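Local coordinates for protein Abbfa_003403 (Acinetobacter baumannii, PDB 4ZXH) that probably acts as a four-domain nonribosomal peptide synthetase module that activates an amino acid, loads it on a phosphopantetheine arm, condenses it and releases the product through its thioesterase, at residues 1071-1075 with 1242-1247; 1074-1080 with 1095-1101; 536-540 with 665-669. All coordinates share one frame; numbering follows the deposited sequence.

Contact 1: residues 1071-1075 with 1242-1247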
loop_
_atom_site.group_PDB
_atom_site.type_symbol
_atom_site.label_atom_id
_atom_site.label_comp_id
_atom_site.label_asym_id
_atom_site.label_seq_id
_atom_site.Cartn_x
_atom_site.Cartn_y
_atom_site.Cartn_z
ATOM N N HIS A 1071 29.993 -25.344 19.750
ATOM C CA HIS A 1071 29.705 -24.129 20.478
ATOM C C HIS A 1071 30.679 -23.903 21.614
ATOM O O HIS A 1071 31.166 -24.858 22.198
ATOM C CB HIS A 1071 28.289 -24.182 21.035
ATOM C CG HIS A 1071 28.054 -25.306 21.989
ATOM N ND1 HIS A 1071 28.494 -25.281 23.293
ATOM C CD2 HIS A 1071 27.396 -26.481 21.838
ATOM C CE1 HIS A 1071 28.134 -26.399 23.901
ATOM N NE2 HIS A 1071 27.467 -27.145 23.040
ATOM N N PRO A 1072 30.965 -22.633 21.924
ATOM C CA PRO A 1072 31.692 -22.262 23.146
ATOM C C PRO A 1072 30.768 -22.278 24.360
ATOM O O PRO A 1072 29.649 -22.783 24.236
ATOM C CB PRO A 1072 32.164 -20.843 22.850
ATOM C CG PRO A 1072 31.136 -20.315 21.884
ATOM C CD PRO A 1072 30.693 -21.466 21.059
ATOM N N ILE A 1073 31.214 -21.715 25.484
ATOM C CA ILE A 1073 30.437 -21.700 26.734
ATOM C C ILE A 1073 28.976 -21.282 26.555
ATOM O O ILE A 1073 28.084 -21.928 27.070
ATOM C CB ILE A 1073 31.052 -20.751 27.784
ATOM C CG1 ILE A 1073 32.496 -21.129 28.092
ATOM C CG2 ILE A 1073 30.258 -20.833 29.077
ATOM C CD1 ILE A 1073 32.608 -22.441 28.849
ATOM N N GLY A 1074 28.728 -20.210 25.822
ATOM C CA GLY A 1074 27.366 -19.736 25.638
ATOM C C GLY A 1074 26.426 -20.670 24.883
ATOM O O GLY A 1074 25.201 -20.545 24.991
ATOM N N GLY A 1075 26.990 -21.581 24.093
ATOM C CA GLY A 1075 26.220 -22.639 23.461
ATOM C C GLY A 1075 25.725 -22.325 22.064
ATOM O O GLY A 1075 24.987 -23.102 21.448
ATOM N N THR A 1242 22.009 -22.641 29.846
ATOM C CA THR A 1242 23.005 -23.222 28.942
ATOM C C THR A 1242 24.423 -22.774 29.305
ATOM O O THR A 1242 25.338 -23.599 29.437
ATOM C CB THR A 1242 22.703 -22.860 27.479
ATOM O OG1 THR A 1242 21.511 -23.541 27.084
ATOM C CG2 THR A 1242 23.831 -23.288 26.565
ATOM N N TYR A 1243 24.580 -21.468 29.484
ATOM C CA TYR A 1243 25.833 -20.873 29.929
ATOM C C TYR A 1243 26.328 -21.537 31.228
ATOM O O TYR A 1243 27.499 -21.950 31.320
ATOM C CB TYR A 1243 25.646 -19.358 30.106
ATOM C CG TYR A 1243 26.869 -18.599 30.598
ATOM C CD1 TYR A 1243 27.887 -18.249 29.717
ATOM C CD2 TYR A 1243 26.989 -18.209 31.946
ATOM C CE1 TYR A 1243 29.003 -17.564 30.156
ATOM C CE2 TYR A 1243 28.091 -17.512 32.399
ATOM C CZ TYR A 1243 29.096 -17.190 31.489
ATOM O OH TYR A 1243 30.210 -16.500 31.892
ATOM N N LEU A 1244 25.441 -21.673 32.218
ATOM C CA LEU A 1244 25.825 -22.272 33.502
ATOM C C LEU A 1244 26.225 -23.730 33.313
ATOM O O LEU A 1244 27.154 -24.201 33.955
ATOM C CB LEU A 1244 24.690 -22.167 34.536
ATOM C CG LEU A 1244 24.371 -20.750 35.031
ATOM C CD1 LEU A 1244 23.148 -20.746 35.892
ATOM C CD2 LEU A 1244 25.537 -20.132 35.774
ATOM N N ALA A 1245 25.521 -24.430 32.423
ATOM C CA ALA A 1245 25.722 -25.862 32.213
ATOM C C ALA A 1245 27.093 -26.129 31.627
ATOM O O ALA A 1245 27.812 -27.043 32.053
ATOM C CB ALA A 1245 24.653 -26.414 31.312
ATOM N N ASN A 1246 27.462 -25.313 30.647
ATOM C CA ASN A 1246 28.780 -25.439 30.049
ATOM C C ASN A 1246 29.856 -25.082 31.062
ATOM O O ASN A 1246 30.939 -25.669 31.050
ATOM C CB ASN A 1246 28.880 -24.574 28.801
ATOM C CG ASN A 1246 28.146 -25.185 27.613
ATOM O OD1 ASN A 1246 27.953 -26.408 27.541
ATOM N ND2 ASN A 1246 27.748 -24.337 26.664
ATOM N N GLY A 1247 29.547 -24.144 31.960
ATOM C CA GLY A 1247 30.482 -23.786 33.015
ATOM C C GLY A 1247 30.822 -24.972 33.903
ATOM O O GLY A 1247 31.987 -25.301 34.104
#
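Ile1073 and Gly1074 in the loop that leaves strand 1067-1070 press against one side of helix 1233-1251, with the CA atoms of Gly1074 and Tyr1243 4.7 Å apart. Here the loop folds as a type I turn from Pro1072 to Gly1075, closed by the bond from Gly1075 N to Pro1072 O. Gly1075 leaves the turn with a positive phi, a conformation that suits glycine, and its CA lies 4.0 Å from Thr1242 CG2.

The polar link comes from Asn1246, whose ND2 donates to Ile1073 O. The bond is nearly straight (172°), but its modelled length, 2.5 Å, is doubtful at this resolution. With CG anti to the carbonyl carbon (chi1 -76°), the amide reaches from the helix flank to the turn. It lies only 21° from parallel to the His1071 imidazole, whose CE1 is 3.5 Å from Asn1246 ND2. His1071 in turn braces the bend: ND1, with its partner close to the ring plane, donates to Pro1072 O over 2.9 Å, from the opposite face to Gly1075 N, while NE2 bonds to Tyr1118 OH. Ile1073 supplies the apolar part, its CG2 branch lying obliquely 3.6 Å from Tyr1243 CD1. The Tyr1243 hydroxyl bonds to Asp1189. Thr1242 turns CG2 to Gly1074 O, and its OG1 pairs with Leu1238 O within the helix.

A loop following this strand supplies part of the oxyanion hole in many alpha/beta-hydrolases. Helix 1233-1251 falls in the sequence between strands 1157-1163 and 1262-1267, consistent with the lid region of thioesterase domains.

Contact 2: residues 1074-1080 with 1095-1101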
loop_
_atom_site.group_PDB
_atom_site.type_symbol
_atom_site.label_atom_id
_atom_site.label_comp_id
_atom_site.label_asym_id
_atom_site.label_seq_id
_atom_site.Cartn_x
_atom_site.Cartn_y
_atom_site.Cartn_z
ATOM N N GLY A 1074 28.728 -20.210 25.822
ATOM C CA GLY A 1074 27.366 -19.736 25.638
ATOM C C GLY A 1074 26.426 -20.670 24.883
ATOM O O GLY A 1074 25.201 -20.545 24.991
ATOM N N GLY A 1075 26.990 -21.581 24.093
ATOM C CA GLY A 1075 26.220 -22.639 23.461
ATOM C C GLY A 1075 25.725 -22.325 22.064
ATOM O O GLY A 1075 24.987 -23.102 21.448
ATOM N N SER A 1076 26.146 -21.186 21.550
ATOM C CA SER A 1076 25.687 -20.725 20.251
ATOM C C SER A 1076 26.756 -20.817 19.155
ATOM O O SER A 1076 27.933 -20.987 19.442
ATOM C CB SER A 1076 25.199 -19.294 20.393
ATOM O OG SER A 1076 25.192 -18.644 19.164
ATOM N N THR A 1077 26.336 -20.696 17.898
ATOM C CA THR A 1077 27.250 -20.830 16.776
ATOM C C THR A 1077 27.632 -19.495 16.158
ATOM O O THR A 1077 28.374 -19.466 15.174
ATOM C CB THR A 1077 26.645 -21.699 15.677
ATOM O OG1 THR A 1077 25.408 -21.123 15.257
ATOM C CG2 THR A 1077 26.384 -23.124 16.196
ATOM N N PHE A 1078 27.132 -18.397 16.731
ATOM C CA PHE A 1078 27.302 -17.066 16.148
ATOM C C PHE A 1078 28.751 -16.702 15.782
ATOM O O PHE A 1078 29.006 -16.049 14.764
ATOM C CB PHE A 1078 26.767 -15.992 17.096
ATOM C CG PHE A 1078 27.126 -14.594 16.665
ATOM C CD1 PHE A 1078 26.295 -13.887 15.803
ATOM C CD2 PHE A 1078 28.310 -14.008 17.077
ATOM C CE1 PHE A 1078 26.627 -12.610 15.356
ATOM C CE2 PHE A 1078 28.663 -12.711 16.629
ATOM C CZ PHE A 1078 27.817 -12.017 15.773
ATOM N N CYS A 1079 29.685 -17.082 16.645
ATOM C CA CYS A 1079 31.107 -16.762 16.471
ATOM C C CYS A 1079 31.777 -17.416 15.257
ATOM O O CYS A 1079 32.927 -17.078 14.968
ATOM C CB CYS A 1079 31.877 -17.184 17.727
ATOM S SG CYS A 1079 31.719 -19.033 18.047
ATOM N N TYR A 1080 31.102 -18.372 14.587
ATOM C CA TYR A 1080 31.662 -19.067 13.408
ATOM C C TYR A 1080 31.161 -18.472 12.097
ATOM O O TYR A 1080 31.696 -18.792 11.043
ATOM C CB TYR A 1080 31.341 -20.580 13.433
ATOM C CG TYR A 1080 31.864 -21.236 14.671
ATOM C CD1 TYR A 1080 33.225 -21.214 14.954
ATOM C CD2 TYR A 1080 31.010 -21.827 15.595
ATOM C CE1 TYR A 1080 33.728 -21.763 16.102
ATOM C CE2 TYR A 1080 31.513 -22.397 16.756
ATOM C CZ TYR A 1080 32.876 -22.350 17.002
ATOM O OH TYR A 1080 33.404 -22.889 18.148
ATOM N N ALA A 1095 28.216 -26.559 12.239
ATOM C CA ALA A 1095 28.456 -26.090 13.593
ATOM C C ALA A 1095 27.328 -26.601 14.452
ATOM O O ALA A 1095 26.214 -26.802 13.957
ATOM C CB ALA A 1095 28.537 -24.553 13.654
ATOM N N ILE A 1096 27.608 -26.814 15.732
ATOM C CA ILE A 1096 26.606 -27.385 16.609
ATOM C C ILE A 1096 26.317 -26.496 17.807
ATOM O O ILE A 1096 27.202 -26.210 18.614
ATOM C CB ILE A 1096 27.037 -28.763 17.079
ATOM C CG1 ILE A 1096 27.137 -29.696 15.869
ATOM C CG2 ILE A 1096 26.072 -29.289 18.127
ATOM C CD1 ILE A 1096 27.314 -31.156 16.210
ATOM N N GLN A 1097 25.072 -26.045 17.912
ATOM C CA GLN A 1097 24.641 -25.304 19.093
ATOM C C GLN A 1097 24.131 -26.275 20.179
ATOM O O GLN A 1097 23.774 -27.411 19.892
ATOM C CB GLN A 1097 23.548 -24.304 18.716
ATOM C CG GLN A 1097 22.256 -24.973 18.345
ATOM C CD GLN A 1097 21.242 -23.993 17.840
ATOM O OE1 GLN A 1097 21.410 -22.777 17.971
ATOM N NE2 GLN A 1097 20.190 -24.512 17.221
ATOM N N SER A 1098 24.084 -25.829 21.422
ATOM C CA SER A 1098 23.553 -26.677 22.487
ATOM C C SER A 1098 22.026 -26.816 22.438
ATOM O O SER A 1098 21.305 -25.841 22.192
ATOM C CB SER A 1098 23.987 -26.124 23.847
ATOM O OG SER A 1098 23.316 -26.776 24.900
ATOM N N PRO A 1099 21.522 -28.028 22.680
ATOM C CA PRO A 1099 20.072 -28.235 22.846
ATOM C C PRO A 1099 19.479 -27.293 23.909
ATOM O O PRO A 1099 18.316 -26.896 23.844
ATOM C CB PRO A 1099 19.966 -29.695 23.307
ATOM C CG PRO A 1099 21.207 -30.353 22.809
ATOM C CD PRO A 1099 22.287 -29.279 22.817
ATOM N N GLY A 1100 20.299 -26.927 24.884
ATOM C CA GLY A 1100 19.864 -26.015 25.917
ATOM C C GLY A 1100 19.292 -24.694 25.410
ATOM O O GLY A 1100 18.526 -24.041 26.132
ATOM N N LEU A 1101 19.664 -24.285 24.193
ATOM C CA LEU A 1101 19.195 -23.007 23.664
ATOM C C LEU A 1101 17.757 -23.089 23.155
ATOM O O LEU A 1101 17.120 -22.055 22.944
ATOM C CB LEU A 1101 20.093 -22.508 22.538
ATOM C CG LEU A 1101 21.535 -22.077 22.827
ATOM C CD1 LEU A 1101 22.162 -21.382 21.597
ATOM C CD2 LEU A 1101 21.662 -21.214 24.086
#
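Gly1075 O accepts the backbone N-H of Ser1098 at 2.9 Å, joining the two loops at the carboxyl ends of the neighbouring parallel strands 1067-1070 and 1093-1096 in the alpha/beta-hydrolase sheet. The strands belong to a beta-alpha-beta crossover through helix 1081-1086. The donor lies in the carbonyl plane, on a lone pair, and the bond is fairly straight (162°). Leu1101 packs its CD1 methyl against the same carbonyl and, at 3.9 Å, against Ser1076 CB. Farther along, with OG1 between the backbone N and the carbonyl carbon (chi1 58°), Thr1077 turns CG2 to Ala1095 CB, 3.6 Å away, and to the backbone N of Gln1097. A small alanine suits this position because Tyr1080 CD2 also approaches its methyl, 4.2 Å off.

Two ST turns shape the loops behind these contacts. Ser1098 OG accepts from Gly1100 N where the short 3-10 turn begins, and Ser1076 OG accepts from Phe1078 N. Tyr1080 is fixed at its far end by OH bonds to Phe1070 O and Trp1136 N, and helix 977-990 covers Ser1076 and Thr1077 through Ile980. Against the Tyr1080 ring itself lies its chain neighbour, with Cys1079 SG 3.5 Å above the plane and over the ring centre.

Contact 3: residues 536-540 with 665-669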
loop_
_atom_site.group_PDB
_atom_site.type_symbol
_atom_site.label_atom_id
_atom_site.label_comp_id
_atom_site.label_asym_id
_atom_site.label_seq_id
_atom_site.Cartn_x
_atom_site.Cartn_y
_atom_site.Cartn_z
ATOM N N LEU A 536 -11.566 46.677 12.028
ATOM C CA LEU A 536 -12.305 46.178 13.175
ATOM C C LEU A 536 -11.415 45.323 14.064
ATOM O O LEU A 536 -11.057 44.200 13.694
ATOM C CB LEU A 536 -13.512 45.378 12.716
ATOM C CG LEU A 536 -14.432 44.909 13.835
ATOM C CD1 LEU A 536 -14.875 46.092 14.686
ATOM C CD2 LEU A 536 -15.630 44.195 13.209
ATOM N N MET A 537 -11.061 45.860 15.230
ATOM C CA MET A 537 -10.160 45.180 16.156
ATOM C C MET A 537 -10.838 44.996 17.513
ATOM O O MET A 537 -10.650 45.819 18.416
ATOM C CB MET A 537 -8.856 45.974 16.304
ATOM C CG MET A 537 -7.710 45.207 16.936
ATOM S SD MET A 537 -6.230 46.202 17.251
ATOM C CE MET A 537 -5.617 46.484 15.601
ATOM N N LEU A 538 -11.616 43.917 17.653
ATOM C CA LEU A 538 -12.404 43.666 18.871
ATOM C C LEU A 538 -12.093 42.347 19.580
ATOM O O LEU A 538 -11.543 41.428 18.979
ATOM C CB LEU A 538 -13.898 43.686 18.538
ATOM C CG LEU A 538 -14.492 44.987 17.998
ATOM C CD1 LEU A 538 -16.016 44.909 17.964
ATOM C CD2 LEU A 538 -14.021 46.188 18.812
ATOM N N ASP A 539 -12.457 42.268 20.861
ATOM C CA ASP A 539 -12.506 41.000 21.598
ATOM C C ASP A 539 -13.863 40.356 21.391
ATOM O O ASP A 539 -14.824 41.033 21.029
ATOM C CB ASP A 539 -12.262 41.201 23.092
ATOM C CG ASP A 539 -10.789 41.191 23.456
ATOM O OD1 ASP A 539 -10.009 40.515 22.751
ATOM O OD2 ASP A 539 -10.410 41.861 24.448
ATOM N N ARG A 540 -13.958 39.053 21.629
ATOM C CA ARG A 540 -15.209 38.355 21.360
ATOM C C ARG A 540 -16.266 38.660 22.411
ATOM O O ARG A 540 -16.462 37.902 23.356
ATOM C CB ARG A 540 -14.965 36.849 21.256
ATOM C CG ARG A 540 -14.025 36.508 20.121
ATOM C CD ARG A 540 -13.920 35.032 19.901
ATOM N NE ARG A 540 -15.184 34.449 19.469
ATOM C CZ ARG A 540 -15.699 34.567 18.248
ATOM N NH1 ARG A 540 -15.071 35.262 17.307
ATOM N NH2 ARG A 540 -16.858 33.983 17.971
ATOM N N ALA A 665 -21.146 30.523 18.329
ATOM C CA ALA A 665 -20.156 31.122 17.453
ATOM C C ALA A 665 -18.739 31.101 18.060
ATOM O O ALA A 665 -18.464 31.766 19.062
ATOM C CB ALA A 665 -20.567 32.525 17.127
ATOM N N ILE A 666 -17.837 30.344 17.435
ATOM C CA ILE A 666 -16.487 30.150 17.971
ATOM C C ILE A 666 -15.398 30.633 17.033
ATOM O O ILE A 666 -14.248 30.744 17.425
ATOM C CB ILE A 666 -16.204 28.675 18.264
ATOM C CG1 ILE A 666 -16.161 27.895 16.963
ATOM C CG2 ILE A 666 -17.286 28.087 19.139
ATOM C CD1 ILE A 666 -16.072 26.423 17.193
ATOM N N THR A 667 -15.759 30.891 15.785
ATOM C CA THR A 667 -14.771 31.204 14.766
ATOM C C THR A 667 -14.419 32.683 14.764
ATOM O O THR A 667 -15.317 33.538 14.777
ATOM C CB THR A 667 -15.290 30.807 13.382
ATOM O OG1 THR A 667 -15.761 29.456 13.426
ATOM C CG2 THR A 667 -14.209 30.931 12.329
ATOM N N THR A 668 -13.118 32.975 14.740
ATOM C CA THR A 668 -12.643 34.341 14.547
ATOM C C THR A 668 -13.356 35.060 13.396
ATOM O O THR A 668 -13.634 34.472 12.349
ATOM C CB THR A 668 -11.128 34.392 14.279
ATOM O OG1 THR A 668 -10.778 35.719 13.862
ATOM C CG2 THR A 668 -10.737 33.437 13.194
ATOM N N TYR A 669 -13.651 36.339 13.588
ATOM C CA TYR A 669 -14.349 37.094 12.554
ATOM C C TYR A 669 -13.378 37.492 11.454
ATOM O O TYR A 669 -13.769 38.096 10.454
ATOM C CB TYR A 669 -15.033 38.327 13.135
ATOM C CG TYR A 669 -14.075 39.323 13.746
ATOM C CD1 TYR A 669 -13.601 40.402 13.008
ATOM C CD2 TYR A 669 -13.654 39.194 15.069
ATOM C CE1 TYR A 669 -12.723 41.325 13.574
ATOM C CE2 TYR A 669 -12.777 40.106 15.630
ATOM C CZ TYR A 669 -12.314 41.168 14.878
ATOM O OH TYR A 669 -11.448 42.072 15.442
#
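Two sheets of the adenylation domain, an ANL-superfamily fold, are joined where Tyr669 and Arg540 reach across between the end of strand 533-537 and the loop after strand 662-665. That loop leads into a Phe-Asp sequence resembling core motif A4 of such domains. Tyr669 does the first half of the work. Its CG sits between the backbone N and the carbonyl carbon (chi1 62°), which sends the ring toward the strand end. There OH donates to Leu536 O at 2.8 Å, from above that carbonyl's plane, and accepts from Leu538 N at 2.9 Å in a nearly straight bond (170°). One hydroxyl thus serves both a backbone acceptor and a backbone donor two residues apart; because a phenol can donate and accept at once, tyrosine suits the place. Leu536 CG packs obliquely against Tyr669 CE1, 4.0 Å away.

Arg540 works in the other direction. A bend at chi3 (65°) turns its guanidinium to the loop, where NH2 makes a weak bond to Ala665 O at 2.9 Å and NH1 another to Thr667 O at 3.1 Å. Ile666 C lies over one face of the group, and NE bonds to Cys691 O, so a long, multiply donating side chain suits the site.

Helix 543-553 packs on Leu536, Leu538 and Tyr669, helix 674-679 flanks Ala665, Thr667 and Tyr669, and strands 557-560 and 581-584 border strand 533-537.

Overall arrangement
Contacts 1 and 2 belong to the thioesterase domain and share Gly1074 and Gly1075, so one loop turns one part to a helix and another to the end of the neighbouring strand; their centres are 8 Å apart, and His1071 N probably bonds to Ile1096 O between them. Contact 3 lies in the adenylation domain, its centre about 75 Å from that of contact 1. All three are largely buried. Their chemistry differs: contact 1 relies on an asparagine amide, contact 2 on a backbone bond flanked by apolar side chains such as Leu1101 and Ala1095, and contact 3 on a phenol and a guanidinium that span two sheets by gripping backbone atoms.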